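Local coordinates for protein polyketide biosynthesis 3-hydroxy-3-methylglutaryl-ACP synthase PksG (PDB 4YXT) that catalyses the aldol condensation of an acetyl group on an acyl carrier protein with a beta-ketothioester polyketide intermediate during synthesis of the antibiotic bacillaene, at residues Ile6-Gly14 / Arg346-Leu356; Leu38-Leu46 / Ala164-Ala172. The protein carries 1 engineered substitution. All blocks are in the same frame, centred on the assembly; numbering follows the deposited sequence.

Contact 1. Residues Ile6-Gly14 / Arg346-Leu356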
# COMPACT_ATOMS: atom_id res chain seq x y z
N ILE A 6 14.72 -7.40 -11.67
CA ILE A 6 13.97 -8.65 -11.75
C ILE A 6 14.91 -9.86 -11.98
O ILE A 6 15.60 -9.92 -12.97
CB ILE A 6 12.86 -8.57 -12.85
CG1 ILE A 6 11.95 -7.36 -12.63
CG2 ILE A 6 12.10 -9.86 -12.95
CD1 ILE A 6 10.86 -7.17 -13.68
N GLU A 7 14.86 -10.82 -11.06
CA GLU A 7 15.51 -12.13 -11.22
C GLU A 7 14.57 -13.11 -11.89
O GLU A 7 14.98 -13.97 -12.65
CB GLU A 7 15.98 -12.66 -9.86
CG GLU A 7 16.95 -11.69 -9.21
CD GLU A 7 17.59 -12.23 -7.95
OE1 GLU A 7 17.03 -13.15 -7.33
OE2 GLU A 7 18.65 -11.73 -7.57
N ALA A 8 13.28 -12.98 -11.65
CA ALA A 8 12.39 -13.94 -12.22
C ALA A 8 10.99 -13.33 -12.17
O ALA A 8 10.73 -12.53 -11.30
CB ALA A 8 12.47 -15.24 -11.43
N MET A 9 10.13 -13.66 -13.13
CA MET A 9 8.72 -13.20 -13.08
C MET A 9 7.80 -14.15 -13.81
O MET A 9 8.19 -14.75 -14.78
CB MET A 9 8.56 -11.75 -13.61
CG MET A 9 8.50 -11.58 -15.11
SD MET A 9 8.56 -9.83 -15.62
CE MET A 9 6.97 -9.26 -15.04
N ASN A 10 6.57 -14.29 -13.31
CA ASN A 10 5.63 -15.26 -13.80
C ASN A 10 4.20 -14.77 -13.78
O ASN A 10 3.80 -14.04 -12.91
CB ASN A 10 5.70 -16.56 -13.02
CG ASN A 10 4.85 -17.65 -13.66
OD1 ASN A 10 4.84 -17.78 -14.88
ND2 ASN A 10 4.09 -18.34 -12.91
N VAL A 11 3.42 -15.23 -14.73
CA VAL A 11 2.10 -14.70 -14.99
C VAL A 11 1.19 -15.83 -14.68
O VAL A 11 1.55 -16.92 -15.04
CB VAL A 11 1.92 -14.37 -16.50
CG1 VAL A 11 0.47 -14.03 -16.87
CG2 VAL A 11 2.82 -13.22 -16.89
N PHE A 12 0.08 -15.55 -13.97
CA PHE A 12 -1.12 -16.39 -13.92
C PHE A 12 -2.30 -15.62 -14.50
O PHE A 12 -2.81 -14.66 -13.88
CB PHE A 12 -1.52 -16.77 -12.50
CG PHE A 12 -2.60 -17.82 -12.45
CD1 PHE A 12 -2.30 -19.14 -12.75
CD2 PHE A 12 -3.90 -17.51 -12.10
CE1 PHE A 12 -3.27 -20.14 -12.72
CE2 PHE A 12 -4.88 -18.50 -12.06
CZ PHE A 12 -4.56 -19.82 -12.38
N GLY A 13 -2.73 -16.05 -15.69
CA GLY A 13 -3.88 -15.47 -16.39
C GLY A 13 -5.13 -16.33 -16.37
O GLY A 13 -5.84 -16.41 -17.36
N GLY A 14 -5.40 -16.95 -15.24
CA GLY A 14 -6.69 -17.56 -14.98
C GLY A 14 -6.65 -19.04 -15.31
O GLY A 14 -5.74 -19.52 -15.98
N ARG A 346 15.80 -17.73 -18.86
CA ARG A 346 15.18 -18.11 -17.60
C ARG A 346 13.67 -17.94 -17.70
O ARG A 346 12.92 -18.77 -17.28
CB ARG A 346 15.78 -17.31 -16.44
CG ARG A 346 15.05 -17.54 -15.12
CD ARG A 346 15.96 -17.33 -13.94
NE ARG A 346 15.35 -17.61 -12.65
CZ ARG A 346 15.86 -17.24 -11.47
NH1 ARG A 346 17.00 -16.55 -11.44
NH2 ARG A 346 15.24 -17.55 -10.32
N GLN A 347 13.21 -16.86 -18.31
CA GLN A 347 11.74 -16.70 -18.42
C GLN A 347 11.10 -17.79 -19.22
O GLN A 347 9.95 -18.17 -18.93
CB GLN A 347 11.40 -15.36 -19.07
CG GLN A 347 11.64 -14.20 -18.11
CD GLN A 347 10.81 -14.30 -16.87
OE1 GLN A 347 11.32 -14.44 -15.78
NE2 GLN A 347 9.51 -14.24 -17.04
N ARG A 348 11.82 -18.30 -20.24
CA ARG A 348 11.29 -19.43 -21.07
C ARG A 348 10.91 -20.62 -20.22
O ARG A 348 9.92 -21.26 -20.48
CB ARG A 348 12.25 -19.88 -22.19
CG ARG A 348 11.53 -20.74 -23.23
CD ARG A 348 12.36 -21.86 -23.85
NE ARG A 348 13.13 -22.60 -22.84
CZ ARG A 348 12.68 -23.60 -22.09
NH1 ARG A 348 11.43 -24.05 -22.19
NH2 ARG A 348 13.50 -24.16 -21.20
N THR A 349 11.63 -20.86 -19.14
CA THR A 349 11.37 -21.99 -18.24
C THR A 349 9.96 -22.00 -17.64
O THR A 349 9.37 -23.06 -17.42
CB THR A 349 12.38 -22.00 -17.08
OG1 THR A 349 13.69 -21.76 -17.61
CG2 THR A 349 12.40 -23.33 -16.42
N PHE A 350 9.42 -20.82 -17.36
CA PHE A 350 8.07 -20.77 -16.80
C PHE A 350 7.01 -21.12 -17.83
O PHE A 350 5.88 -21.41 -17.46
CB PHE A 350 7.78 -19.37 -16.19
CG PHE A 350 8.76 -18.99 -15.10
CD1 PHE A 350 8.84 -19.75 -13.93
CD2 PHE A 350 9.62 -17.91 -15.25
CE1 PHE A 350 9.73 -19.42 -12.93
CE2 PHE A 350 10.52 -17.59 -14.25
CZ PHE A 350 10.58 -18.35 -13.08
N GLY A 351 7.30 -21.06 -19.13
CA GLY A 351 6.27 -21.51 -20.06
C GLY A 351 4.98 -20.72 -19.95
O GLY A 351 3.87 -21.26 -20.03
N ILE A 352 5.10 -19.40 -19.87
CA ILE A 352 3.86 -18.57 -19.74
C ILE A 352 2.85 -18.84 -20.86
O ILE A 352 1.67 -19.07 -20.59
CB ILE A 352 4.18 -17.05 -19.63
CG1 ILE A 352 4.76 -16.74 -18.25
CG2 ILE A 352 2.94 -16.22 -19.82
CD1 ILE A 352 5.73 -15.56 -18.27
N GLU A 353 3.31 -18.81 -22.11
CA GLU A 353 2.45 -19.08 -23.29
C GLU A 353 1.74 -20.41 -23.15
O GLU A 353 0.51 -20.53 -23.27
CB GLU A 353 3.29 -19.10 -24.58
CG GLU A 353 3.09 -17.88 -25.44
CD GLU A 353 3.28 -18.11 -26.92
OE1 GLU A 353 4.35 -18.56 -27.32
OE2 GLU A 353 2.36 -17.80 -27.70
N LYS A 354 2.55 -21.42 -22.84
CA LYS A 354 2.00 -22.78 -22.64
C LYS A 354 0.91 -22.76 -21.55
O LYS A 354 -0.21 -23.29 -21.69
CB LYS A 354 3.18 -23.68 -22.28
CG LYS A 354 2.99 -25.18 -22.32
CD LYS A 354 4.30 -25.86 -21.86
CE LYS A 354 4.05 -27.04 -20.95
NZ LYS A 354 3.32 -26.74 -19.68
N HIS A 355 1.17 -22.07 -20.46
CA HIS A 355 0.10 -21.98 -19.48
C HIS A 355 -1.19 -21.34 -20.03
O HIS A 355 -2.31 -21.80 -19.78
CB HIS A 355 0.59 -21.24 -18.23
CG HIS A 355 -0.51 -20.58 -17.50
ND1 HIS A 355 -0.58 -19.21 -17.33
CD2 HIS A 355 -1.64 -21.08 -16.95
CE1 HIS A 355 -1.70 -18.90 -16.69
NE2 HIS A 355 -2.36 -20.02 -16.47
N LEU A 356 -1.05 -20.23 -20.77
CA LEU A 356 -2.22 -19.56 -21.32
C LEU A 356 -2.97 -20.49 -22.31
O LEU A 356 -4.23 -20.52 -22.35
CB LEU A 356 -1.81 -18.28 -22.02
CG LEU A 356 -1.21 -17.17 -21.14
CD1 LEU A 356 -0.69 -16.03 -21.98
CD2 LEU A 356 -2.21 -16.66 -20.15
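The ring of Phe-350 takes CB of Asn-10 over one face and CB of Ala-8 at its edge, 4.0 Å from CZ of Phe-350. OE1 of Gln-347 also lies at the edge, in the ring plane. The guanidinium of Arg-346 carries the carbonyl O of Glu-7 and CB of Ala-8 over one face. Glu-7 O is 3.5 Å from Arg-346 NH1, but the angle is too poor for a hydrogen bond. The carboxylate of Glu-7 turns to Lys-137 and the backbone N of Asn-180.

At the far end, the backbone N of Gly-13 lies at the edge of the His-355 ring, in its plane. Gly-14 N sits over one face of the Phe-12 ring, offset toward the rim. His-355 NE2 donates a weak hydrogen bond to Gly-14 O at 3.5 Å. The rings of Phe-12 and His-355 are near parallel, with planes 16° apart, but barely overlap. Between these ends, CG2 of Ile-352 packs on CB of Val-11 at 3.9 Å.

Gln-347 reads the backbone of Met-9 with both ends of its amide. Gln-347 OE1 accepts from Met-9 N at 3.0 Å. Gln-347 NE2 donates to Met-9 O at 2.7 Å, nearly straight at 164°. A bend at chi2 (-60°) brings the amide to the strand.

The two bonds fix the rotation of the Gln-347 amide and satisfy both backbone groups of a buried residue. His-355 ND1, in contrast, is buried without a modelled partner. The contact thus joins helices 341-349 and 352-357, from the C-terminal family region, to a central strand of the thiolase-like fold by a two-bond glutamine grip among mixed ring, guanidinium and aliphatic packing.

Contact 2. Residues Leu38-Leu46 / Ala164-Ala172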
# COMPACT_ATOMS: atom_id res chain seq x y z
N LEU A 38 -8.50 -4.44 -30.16
CA LEU A 38 -7.40 -5.36 -30.43
C LEU A 38 -7.27 -6.40 -29.33
O LEU A 38 -6.18 -6.62 -28.82
CB LEU A 38 -6.06 -4.62 -30.62
CG LEU A 38 -5.89 -3.55 -31.70
CD1 LEU A 38 -4.44 -3.04 -31.73
CD2 LEU A 38 -6.27 -3.98 -33.11
N MET A 39 -8.37 -7.01 -28.97
CA MET A 39 -8.41 -7.99 -27.88
C MET A 39 -8.97 -9.33 -28.38
O MET A 39 -9.71 -9.35 -29.34
CB MET A 39 -9.22 -7.42 -26.72
CG MET A 39 -8.55 -6.19 -26.09
SD MET A 39 -6.81 -6.39 -25.55
CE MET A 39 -7.03 -6.44 -23.77
N LYS A 40 -8.58 -10.45 -27.78
CA LYS A 40 -9.04 -11.77 -28.27
C LYS A 40 -9.58 -12.63 -27.18
O LYS A 40 -10.53 -13.33 -27.40
CB LYS A 40 -7.93 -12.55 -29.00
CG LYS A 40 -7.08 -11.72 -29.96
CD LYS A 40 -5.74 -12.36 -30.21
CE LYS A 40 -5.82 -13.48 -31.25
NZ LYS A 40 -4.44 -13.97 -31.62
N GLU A 41 -8.95 -12.63 -26.02
CA GLU A 41 -9.45 -13.42 -24.94
C GLU A 41 -9.37 -12.60 -23.69
O GLU A 41 -8.59 -11.69 -23.58
CB GLU A 41 -8.61 -14.70 -24.79
CG GLU A 41 -8.47 -15.54 -26.06
CD GLU A 41 -7.29 -16.51 -26.01
OE1 GLU A 41 -6.22 -16.15 -25.48
OE2 GLU A 41 -7.42 -17.63 -26.53
N LYS A 42 -10.24 -12.89 -22.75
CA LYS A 42 -10.09 -12.39 -21.40
C LYS A 42 -10.14 -13.58 -20.45
O LYS A 42 -10.97 -14.48 -20.65
CB LYS A 42 -11.17 -11.36 -21.07
CG LYS A 42 -12.62 -11.86 -21.12
CD LYS A 42 -13.51 -10.70 -20.72
CE LYS A 42 -14.89 -11.16 -20.26
NZ LYS A 42 -15.55 -10.04 -19.52
N ALA A 43 -9.24 -13.61 -19.47
CA ALA A 43 -9.38 -14.50 -18.34
C ALA A 43 -10.62 -14.16 -17.56
O ALA A 43 -11.00 -13.00 -17.46
CB ALA A 43 -8.17 -14.36 -17.44
N VAL A 44 -11.28 -15.17 -16.98
CA VAL A 44 -12.46 -14.95 -16.12
C VAL A 44 -12.26 -15.70 -14.78
O VAL A 44 -12.15 -16.94 -14.74
CB VAL A 44 -13.77 -15.38 -16.82
CG1 VAL A 44 -15.00 -15.02 -15.98
CG2 VAL A 44 -13.88 -14.78 -18.22
N ALA A 45 -12.12 -14.94 -13.70
CA ALA A 45 -12.01 -15.51 -12.36
C ALA A 45 -13.30 -16.27 -11.99
O ALA A 45 -14.41 -15.76 -12.15
CB ALA A 45 -11.74 -14.43 -11.32
N LEU A 46 -13.12 -17.48 -11.48
CA LEU A 46 -14.21 -18.30 -10.99
C LEU A 46 -14.46 -18.06 -9.49
O LEU A 46 -13.59 -17.54 -8.77
CB LEU A 46 -13.87 -19.76 -11.23
CG LEU A 46 -13.50 -20.07 -12.68
CD1 LEU A 46 -12.38 -21.09 -12.84
CD2 LEU A 46 -14.76 -20.52 -13.37
N ALA A 164 -16.31 -2.11 -22.69
CA ALA A 164 -15.32 -2.39 -21.66
C ALA A 164 -15.29 -3.89 -21.40
O ALA A 164 -14.23 -4.46 -21.24
CB ALA A 164 -15.68 -1.65 -20.37
N GLU A 165 -16.46 -4.50 -21.40
CA GLU A 165 -16.61 -5.90 -21.02
C GLU A 165 -15.66 -6.89 -21.72
O GLU A 165 -15.21 -7.84 -21.11
CB GLU A 165 -18.03 -6.32 -21.28
CG GLU A 165 -18.37 -7.67 -20.75
CD GLU A 165 -19.69 -8.21 -21.33
OE1 GLU A 165 -20.25 -7.58 -22.27
OE2 GLU A 165 -20.14 -9.26 -20.85
N PRO A 166 -15.38 -6.68 -23.01
CA PRO A 166 -14.43 -7.58 -23.64
C PRO A 166 -12.98 -7.47 -23.15
O PRO A 166 -12.18 -8.35 -23.46
CB PRO A 166 -14.51 -7.18 -25.13
CG PRO A 166 -15.73 -6.37 -25.26
CD PRO A 166 -15.87 -5.68 -23.96
N SER A 167 -12.61 -6.40 -22.45
CA SER A 167 -11.21 -6.26 -21.94
C SER A 167 -11.07 -6.44 -20.41
O SER A 167 -9.98 -6.31 -19.88
CB SER A 167 -10.66 -4.88 -22.32
OG SER A 167 -10.79 -4.66 -23.73
N ALA A 168 -12.19 -6.70 -19.73
CA ALA A 168 -12.26 -6.66 -18.30
C ALA A 168 -11.74 -7.97 -17.74
O ALA A 168 -12.52 -8.88 -17.49
CB ALA A 168 -13.71 -6.43 -17.87
N GLY A 169 -10.43 -8.06 -17.49
CA GLY A 169 -9.85 -9.32 -17.09
C GLY A 169 -9.56 -9.64 -15.63
O GLY A 169 -10.05 -8.99 -14.70
N ALA A 170 -8.79 -10.71 -15.46
CA ALA A 170 -8.37 -11.22 -14.17
C ALA A 170 -6.98 -11.84 -14.36
O ALA A 170 -6.75 -12.59 -15.29
CB ALA A 170 -9.30 -12.29 -13.67
N GLY A 171 -6.06 -11.58 -13.45
CA GLY A 171 -4.70 -11.99 -13.68
C GLY A 171 -3.86 -11.63 -12.51
O GLY A 171 -4.32 -10.89 -11.63
N ALA A 172 -2.62 -12.15 -12.49
CA ALA A 172 -1.63 -11.78 -11.51
C ALA A 172 -0.30 -12.02 -12.11
O ALA A 172 -0.14 -12.92 -12.95
CB ALA A 172 -1.78 -12.55 -10.19
O HOH W 1 -9.27 -8.83 -23.74
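Lys-42 reaches across to the turn at Glu-165 to Ala-168, and its ammonium meets backbone oxygen there. Its CG starts between the backbone N and the carbonyl carbon (chi1 61°), and the chain then runs out extended. Lys-42 NZ donates to Glu-165 O at 2.7 Å, tilted 22° from the carbonyl plane. The aliphatic part follows closely: Lys-42 CD is 3.3 Å from Glu-165 O. Tyr-367 OH bonds both Lys-42 NZ and Glu-165 OE2. The Glu-165 carboxylate also forms a salt bridge with Arg-27. Ala-168 centres an inverse gamma turn.

Ala-43 makes a close CB-to-carbonyl contact, 3.1 Å from its CB to Ala-170 O. The packing is apolar where CB of Ala-45 rests on CB of Ala-170 at 4.0 Å.

The looser part lies between Glu-41 and Pro-166. One water spans it, donating to Glu-41 O at 2.9 Å and to Pro-166 O at 3.0 Å. Beside it, Met-39 CG approaches Ser-167 OG at 3.6 Å. Phe-253 touches both of these side chains. The Met-39 side chain is about 10 Å from that of His-250, probably a catalytic residue.

Strand 41-43 is an edge of a small three-stranded sheet beside strand 16-19. The contact brings it against the lead-in to central strand 170-178. Helix 20-27 packs against Lys-42, Glu-165 and Pro-166, while Phe-54 of helix 51-64 lies against Ala-45 and Ala-170.

Both contacts are buried, and they meet at neighbouring strands of the central sheet. Strand 5-12 belongs to contact 1 and strand 170-178 to contact 2. Phe-12 N probably bonds to Ala-172 O at this junction, and Ala-43 CB packs on Gly-13 O. Phe-54 of helix 51-64 serves both, edge-to-face on Phe-12 and against Ala-45, Ala-170 and Ala-172. Their chemistry differs with place. Contact 1 seats helices on a strand with rings and a glutamine amide. Contact 2 joins loops and an edge strand through a lysine, alanines and a water. Contact 2 also lies nearer the predicted catalytic residues Cys-114 and His-250.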